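Low molecular weight protein-tyrosine-phosphatase PtpA (Staphylococcus aureus, PDB 3ROF) hydrolyses phosphotyrosine in proteins to tyrosine and phosphate, and is probably a secreted effector that counteracts host defences during infection. Local coordinates at residues 16-21 / 130-135; 22-27 / 71-76. One frame throughout, in Å; residues are numbered along the deposited sequence. Where two conformers were deposited one is given.

From the N terminus the chain runs through strand 7-13 of the parallel sheet into the phosphate-binding loop, then into helix 19-33, which serves both contacts. Contact 1 joins the end of that loop and the first turn of the helix to residues 130-135, where helix 132-153 begins, and so closes a long loop spanning most of the domain. Contact 2 closes a shorter one: residues 22-27, the next turns of helix 19-33, meet the irregular segment 71-76 that follows helix 57-65. It is nested inside the first. The two also touch directly, through N16 with E76 and P21 with M73, so the phosphate loop, its helix and the 71-76 segment adjoin one another.

Contact 1. Residues 16-21 / 130-135; sequences NICRSP and NNFEGV. With PO4 (phosphate ion), chain C.
The sulfur of C18 meets F132 at the rim of its ring, not over a face: SG of C18 is 3.8 Å from CE1 of F132. Taken from the ring centre, SG lies 77° off the normal, a sulfur-aromatic contact made edge-on. The C18 torsion sets SG anti to the carbonyl carbon and beside the backbone N, where it meets the CE1-CZ end of the ring. The next residue, R19, crosses V135, one turn beyond F132, at about a right angle, CG1 of V135 coming within 4.1 Å of CG of R19. P126 touches all four of these side chains.

Beyond CG the arginine turns to a bound phosphate, bending at chi3 (-69°) to bring its guanidinium edge to the anion, with the phosphorus in the guanidinium plane. NE of R19 donates to O1 at 2.8 Å, almost straight at 176°, and NH2 donates to O2 at 2.9 Å, equally straight. The backbone N of R19 also binds O1, which therefore takes two bonds from one residue, while the backbone N atoms of I17 and C18 share O4. This is the P-loop of the low molecular weight tyrosine phosphatases, and the amide of G15 completes the set. NH1 is anchored by a salt bridge to D91 and a bond to the carbonyl of V123.

R19 is probably catalytic, as in related phosphatases, and lies near C13 and D125, the likely nucleophile and proton donor. Amides and guanidinium converging on this phosphate, probably from the crystallisation liquor, would offset its negative charge, consistent with binding a substrate phosphoryl group.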
# COMPACT_ATOMS: atom_id res chain seq x y z
N ASN A 16 4.62 -8.38 0.49
CA ASN A 16 4.01 -7.77 1.66
C ASN A 16 4.98 -7.78 2.86
O ASN A 16 4.55 -7.97 3.99
CB ASN A 16 2.66 -8.40 2.04
CG ASN A 16 1.84 -7.59 3.03
OD1 ASN A 16 1.13 -8.18 3.85
ND2 ASN A 16 1.88 -6.25 2.96
N ILE A 17 6.26 -7.53 2.58
CA ILE A 17 7.26 -7.34 3.61
C ILE A 17 8.02 -6.03 3.49
O ILE A 17 8.48 -5.53 4.51
CB ILE A 17 8.22 -8.57 3.75
CG1 ILE A 17 8.85 -8.95 2.40
CG2 ILE A 17 7.50 -9.73 4.38
CD1 ILE A 17 10.05 -9.85 2.55
N CYS A 18 8.15 -5.47 2.28
CA CYS A 18 8.97 -4.26 2.15
C CYS A 18 8.09 -3.07 1.81
O CYS A 18 7.89 -2.17 2.66
CB CYS A 18 10.06 -4.42 1.09
SG CYS A 18 11.25 -5.74 1.46
N ARG A 19 7.59 -2.99 0.60
CA ARG A 19 6.95 -1.76 0.10
C ARG A 19 5.58 -1.49 0.68
O ARG A 19 5.32 -0.42 1.22
CB ARG A 19 6.87 -1.77 -1.43
CG ARG A 19 8.23 -1.66 -2.09
CD ARG A 19 8.24 -2.03 -3.57
NE ARG A 19 8.00 -3.44 -3.73
CZ ARG A 19 7.78 -4.05 -4.87
NH1 ARG A 19 7.82 -3.35 -6.00
NH2 ARG A 19 7.52 -5.35 -4.90
N SER A 20 4.65 -2.44 0.54
CA SER A 20 3.30 -2.15 0.99
C SER A 20 3.19 -2.00 2.51
O SER A 20 2.39 -1.19 2.94
CB SER A 20 2.27 -3.11 0.41
OG SER A 20 2.44 -4.46 0.82
N PRO A 21 3.97 -2.72 3.35
CA PRO A 21 3.88 -2.42 4.77
C PRO A 21 4.38 -1.00 5.06
O PRO A 21 3.84 -0.30 5.92
CB PRO A 21 4.78 -3.49 5.44
CG PRO A 21 4.75 -4.62 4.47
CD PRO A 21 4.78 -3.94 3.10
N ASN A 130 17.85 -2.98 -1.60
CA ASN A 130 18.13 -2.47 -0.27
C ASN A 130 17.89 -0.95 -0.14
O ASN A 130 18.27 -0.37 0.86
CB ASN A 130 19.53 -2.82 0.26
CG ASN A 130 19.54 -3.02 1.75
OD1 ASN A 130 18.64 -3.65 2.31
ND2 ASN A 130 20.56 -2.50 2.42
N ASN A 131 17.23 -0.34 -1.13
CA ASN A 131 17.03 1.10 -1.11
C ASN A 131 15.72 1.48 -0.40
O ASN A 131 14.78 2.02 -1.00
CB ASN A 131 17.07 1.66 -2.53
CG ASN A 131 17.07 3.15 -2.55
OD1 ASN A 131 17.25 3.79 -1.52
ND2 ASN A 131 16.85 3.73 -3.72
N PHE A 132 15.67 1.21 0.90
CA PHE A 132 14.46 1.49 1.65
C PHE A 132 14.22 2.98 1.76
O PHE A 132 13.05 3.40 1.78
CB PHE A 132 14.55 0.79 3.01
CG PHE A 132 14.40 -0.68 2.89
CD1 PHE A 132 13.16 -1.29 2.95
CD2 PHE A 132 15.51 -1.50 2.67
CE1 PHE A 132 13.03 -2.66 2.81
CE2 PHE A 132 15.36 -2.89 2.53
CZ PHE A 132 14.11 -3.46 2.57
N GLU A 133 15.28 3.79 1.82
CA GLU A 133 15.11 5.24 1.86
C GLU A 133 14.44 5.76 0.60
O GLU A 133 13.58 6.65 0.65
CB GLU A 133 16.43 5.94 2.11
CG GLU A 133 16.23 7.42 2.34
CD GLU A 133 17.52 8.12 2.71
OE1 GLU A 133 18.42 7.43 3.24
OE2 GLU A 133 17.62 9.35 2.46
N GLY A 134 14.80 5.20 -0.55
CA GLY A 134 14.18 5.61 -1.79
C GLY A 134 12.71 5.30 -1.82
O GLY A 134 11.89 6.07 -2.32
N VAL A 135 12.33 4.14 -1.29
CA VAL A 135 10.92 3.77 -1.20
C VAL A 135 10.16 4.73 -0.30
O VAL A 135 9.06 5.20 -0.63
CB VAL A 135 10.77 2.30 -0.75
CG1 VAL A 135 9.31 1.98 -0.49
CG2 VAL A 135 11.39 1.35 -1.79
P PO4 C . 8.03 -6.38 -1.34
O1 PO4 C . 8.03 -4.88 -1.37
O2 PO4 C . 7.36 -6.99 -2.55
O3 PO4 C . 9.52 -6.85 -1.30
O4 PO4 C . 7.44 -6.91 -0.05

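Contact 2. Residues 22-27 / 71-76; sequences MAEAIM and DGMISE
M73 lays its thioether end against E24 and A25 of helix 19-33, and the fit depends on how each chain is folded. In M73, CG stands anti to the carbonyl carbon (chi1 -72°) and the chain runs straight through chi2 before bending at chi3 (42°), which turns the methyl CE along the glutamate. E24 advances from the opposite direction with CG anti to its backbone N (chi1 171°) and stays extended to the carboxylate. The two chains therefore overlap alongside each other, with CE of M73 lying 3.5 Å from OE1 of E24. Farther back along the methionine, CG of M73 approaches OE2 of E24 at 3.7 Å. A25 supplies a short flank, its CB 4.0 Å from SD of M73.

The surroundings follow from the fold, in which a four-stranded parallel sheet is packed with helices and helix 19-33 follows the first strand and the phosphate-binding loop. Segment 71-76 belongs to the irregular connection between helix 57-65 and strand 86-89, and M73 is the residue of the segment whose side chain reaches E24 and A25; P21 and R28 touch it too.

The carboxylate of E24, though buried, has polar partners beyond the methionine. OE1 is hydrogen-bonded to OG of S43 on strand 39-45, and OE2 forms a salt bridge with R28, one turn on along the same helix. These two partners fix the rotation of the carboxylate and probably stabilise its negative charge beside the apolar M73. E76 carries a second acidic group nearby, its OE2 lying 5.6 Å from OE1 of E24.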
# COMPACT_ATOMS: atom_id res chain seq x y z
N MET A 22 5.45 -0.59 4.37
CA MET A 22 5.94 0.74 4.61
C MET A 22 4.87 1.79 4.29
O MET A 22 4.62 2.73 5.06
CB MET A 22 7.21 1.02 3.79
CG MET A 22 7.90 2.25 4.28
SD MET A 22 9.20 2.90 3.21
CE MET A 22 10.36 1.54 3.16
N ALA A 23 4.24 1.64 3.12
CA ALA A 23 3.20 2.54 2.71
C ALA A 23 2.01 2.53 3.68
O ALA A 23 1.46 3.56 4.01
CB ALA A 23 2.75 2.24 1.29
N GLU A 24 1.59 1.31 4.10
CA GLU A 24 0.48 1.19 5.02
C GLU A 24 0.75 1.98 6.28
O GLU A 24 -0.11 2.72 6.77
CB GLU A 24 0.22 -0.28 5.36
CG GLU A 24 -0.77 -0.47 6.46
CD GLU A 24 -0.97 -1.90 6.92
OE1 GLU A 24 -0.39 -2.85 6.37
OE2 GLU A 24 -1.71 -2.06 7.94
N ALA A 25 1.93 1.77 6.88
CA ALA A 25 2.24 2.41 8.15
C ALA A 25 2.30 3.94 8.00
O ALA A 25 1.81 4.67 8.85
CB ALA A 25 3.54 1.87 8.69
N ILE A 26 2.95 4.41 6.94
CA ILE A 26 3.05 5.85 6.71
C ILE A 26 1.64 6.45 6.53
O ILE A 26 1.31 7.47 7.10
CB ILE A 26 3.95 6.16 5.50
CG1 ILE A 26 5.39 5.77 5.78
CG2 ILE A 26 3.80 7.62 5.07
CD1 ILE A 26 6.26 5.71 4.56
N MET A 27 0.83 5.81 5.68
CA MET A 27 -0.52 6.28 5.41
C MET A 27 -1.37 6.33 6.67
O MET A 27 -2.06 7.34 6.93
CB MET A 27 -1.16 5.35 4.37
CG MET A 27 -2.56 5.72 3.92
SD MET A 27 -2.49 7.10 2.78
CE MET A 27 -4.16 7.01 2.10
N ASP A 71 2.76 -1.71 14.75
CA ASP A 71 2.30 -2.76 15.66
C ASP A 71 1.26 -3.64 15.00
O ASP A 71 0.29 -3.15 14.44
CB ASP A 71 1.70 -2.13 16.89
CG ASP A 71 2.69 -1.30 17.59
OD1 ASP A 71 3.33 -1.87 18.49
OD2 ASP A 71 2.88 -0.15 17.17
N GLY A 72 1.49 -4.96 15.05
CA GLY A 72 0.51 -5.91 14.58
C GLY A 72 0.52 -6.14 13.07
O GLY A 72 -0.20 -7.00 12.58
N MET A 73 1.32 -5.39 12.32
CA MET A 73 1.32 -5.52 10.87
C MET A 73 2.14 -6.74 10.45
O MET A 73 3.31 -6.85 10.79
CB MET A 73 1.88 -4.28 10.23
CG MET A 73 0.95 -3.08 10.32
SD MET A 73 1.63 -1.53 9.70
CE MET A 73 2.45 -2.11 8.22
N ILE A 74 1.49 -7.63 9.72
CA ILE A 74 2.08 -8.90 9.31
C ILE A 74 1.70 -9.23 7.87
O ILE A 74 0.73 -8.72 7.30
CB ILE A 74 1.75 -10.07 10.30
CG1 ILE A 74 0.24 -10.24 10.41
CG2 ILE A 74 2.38 -9.81 11.66
CD1 ILE A 74 -0.23 -11.37 11.31
N SER A 75 2.47 -10.13 7.28
CA SER A 75 2.30 -10.45 5.87
C SER A 75 0.99 -11.20 5.62
O SER A 75 0.61 -12.10 6.36
CB SER A 75 3.49 -11.22 5.35
OG SER A 75 3.63 -12.43 6.05
N GLU A 76 0.31 -10.76 4.56
CA GLU A 76 -0.99 -11.29 4.15
C GLU A 76 -1.05 -11.44 2.64
O GLU A 76 -0.67 -10.54 1.93
CB GLU A 76 -2.10 -10.35 4.59
CG GLU A 76 -2.25 -10.25 6.09
CD GLU A 76 -3.17 -9.10 6.49
OE1 GLU A 76 -4.41 -9.34 6.59
OE2 GLU A 76 -2.68 -7.95 6.67